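Local coordinates for protein ATP-dependent DNA ligase (Mycobacterium tuberculosis, PDB 6NHX) that joins broken DNA strands at the expense of ATP and works with Ku in the non-homologous end joining repair of double-strand breaks, at residues 211-216 against 225-230. The protein carries 1 engineered substitution. Numbering follows the deposited sequence.
Sequences LLMGIP and GRVGTG
L211 and V227 form an antiparallel hydrogen-bonded pair, and the N-to-C directions of the two short strand segments make 132°, an antiparallel pairing with a marked twist. V227 N gives its hydrogen to L211 O at 2.8 Å, and L211 N reaches V227 O at 2.9 Å. The pair belongs to the beta hairpin of strands 208-217 and 220-228 in the C-terminal OB-fold domain of the ligase, a twist consistent with the curled sheet of an OB fold. One residue on, L212 and R226 make a non-hydrogen-bonded pair, and M213 N donates to G225 O at 3.0 Å.

L211, M213 and V227 share one face of the hairpin. M213 crosses V227 at about a right angle, its SD 3.7 Å from V227 CB, while V227 CG1 also approaches L211 CB. V276 of strand 273-278 touches both M213 and V227, and L239 and L243 of helix 235-243 cover L211, placing this face in the buried interior of the domain.

On the other face L212 and R226 lie side by side. The arginine chain bends at chi3 (-45°), bringing one face of its guanidinium over L212 CD1, toward the rim of the group; NH1 is hydrogen-bonded to S210 OG. On the face of L211 and V227, the bend of M213 at chi3 (-64°) lays CE over the G225 peptide, 3.2 Å from G225 O.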
loop_
_atom_site.group_PDB
_atom_site.type_symbol
_atom_site.label_atom_id
_atom_site.label_comp_id
_atom_site.label_asym_id
_atom_site.label_seq_id
_atom_site.Cartn_x
_atom_site.Cartn_y
_atom_site.Cartn_z
ATOM N N LEU A 211 -4.000 -18.771 -5.700
ATOM C CA LEU A 211 -2.708 -19.112 -5.136
ATOM C C LEU A 211 -2.942 -19.975 -3.913
ATOM O O LEU A 211 -3.877 -19.740 -3.139
ATOM C CB LEU A 211 -1.937 -17.859 -4.735
ATOM C CG LEU A 211 -1.602 -16.941 -5.909
ATOM C CD1 LEU A 211 -1.093 -15.642 -5.388
ATOM C CD2 LEU A 211 -0.563 -17.575 -6.787
ATOM N N LEU A 212 -2.083 -20.967 -3.749
ATOM C CA LEU A 212 -2.128 -21.863 -2.609
ATOM C C LEU A 212 -1.089 -21.353 -1.615
ATOM O O LEU A 212 0.106 -21.323 -1.928
ATOM C CB LEU A 212 -1.834 -23.294 -3.061
ATOM C CG LEU A 212 -2.927 -23.979 -3.910
ATOM C CD1 LEU A 212 -4.310 -23.846 -3.283
ATOM C CD2 LEU A 212 -2.959 -23.502 -5.370
ATOM N N MET A 213 -1.557 -20.927 -0.441
ATOM C CA MET A 213 -0.788 -20.196 0.556
ATOM C C MET A 213 -0.298 -21.123 1.651
ATOM O O MET A 213 -0.963 -22.105 1.992
ATOM C CB MET A 213 -1.690 -19.168 1.247
ATOM C CG MET A 213 -2.385 -18.168 0.343
ATOM S SD MET A 213 -3.541 -17.190 1.337
ATOM C CE MET A 213 -4.704 -18.442 1.858
ATOM N N GLY A 214 0.833 -20.762 2.256
ATOM C CA GLY A 214 1.298 -21.492 3.421
ATOM C C GLY A 214 2.071 -20.634 4.408
ATOM O O GLY A 214 2.573 -19.551 4.064
ATOM N N ILE A 215 2.161 -21.139 5.626
ATOM C CA ILE A 215 2.997 -20.549 6.674
ATOM C C ILE A 215 4.189 -21.482 6.873
ATOM O O ILE A 215 3.987 -22.675 7.110
ATOM C CB ILE A 215 2.221 -20.398 7.996
ATOM C CG1 ILE A 215 0.965 -19.545 7.808
ATOM C CG2 ILE A 215 3.117 -19.820 9.088
ATOM C CD1 ILE A 215 1.225 -18.102 7.421
ATOM N N PRO A 216 5.425 -20.989 6.796
ATOM C CA PRO A 216 6.577 -21.888 6.971
ATOM C C PRO A 216 6.592 -22.525 8.354
ATOM O O PRO A 216 6.376 -21.861 9.373
ATOM C CB PRO A 216 7.784 -20.961 6.769
ATOM C CG PRO A 216 7.246 -19.843 5.947
ATOM C CD PRO A 216 5.846 -19.629 6.437
ATOM N N GLY A 225 -4.727 -22.273 2.801
ATOM C CA GLY A 225 -5.898 -22.135 1.962
ATOM C C GLY A 225 -5.564 -21.589 0.587
ATOM O O GLY A 225 -4.443 -21.178 0.288
ATOM N N ARG A 226 -6.580 -21.624 -0.257
ATOM C CA ARG A 226 -6.508 -21.010 -1.565
ATOM C C ARG A 226 -7.003 -19.578 -1.460
ATOM O O ARG A 226 -8.020 -19.307 -0.813
ATOM C CB ARG A 226 -7.398 -21.782 -2.537
ATOM C CG ARG A 226 -7.517 -21.123 -3.886
ATOM C CD ARG A 226 -8.655 -21.709 -4.705
ATOM N NE ARG A 226 -8.646 -23.164 -4.647
ATOM C CZ ARG A 226 -7.815 -23.932 -5.340
ATOM N NH1 ARG A 226 -6.925 -23.390 -6.161
ATOM N NH2 ARG A 226 -7.876 -25.250 -5.214
ATOM N N VAL A 227 -6.270 -18.661 -2.081
ATOM C CA VAL A 227 -6.666 -17.259 -2.168
ATOM C C VAL A 227 -6.901 -16.928 -3.631
ATOM O O VAL A 227 -6.005 -17.090 -4.467
ATOM C CB VAL A 227 -5.655 -16.296 -1.510
ATOM C CG1 VAL A 227 -4.299 -16.301 -2.200
ATOM C CG2 VAL A 227 -6.233 -14.876 -1.448
ATOM N N GLY A 228 -8.115 -16.494 -3.949
ATOM C CA GLY A 228 -8.381 -16.016 -5.291
ATOM C C GLY A 228 -7.633 -14.720 -5.549
ATOM O O GLY A 228 -7.433 -13.903 -4.648
ATOM N N THR A 229 -7.203 -14.537 -6.797
ATOM C CA THR A 229 -6.479 -13.322 -7.157
ATOM C C THR A 229 -7.401 -12.133 -7.394
ATOM O O THR A 229 -6.945 -10.989 -7.296
ATOM C CB THR A 229 -5.616 -13.548 -8.404
ATOM O OG1 THR A 229 -6.463 -13.817 -9.530
ATOM C CG2 THR A 229 -4.653 -14.713 -8.195
ATOM N N GLY A 230 -8.676 -12.370 -7.683
ATOM C CA GLY A 230 -9.610 -11.322 -8.056
ATOM C C GLY A 230 -9.714 -11.187 -9.553
ATOM O O GLY A 230 -10.782 -10.866 -10.079
#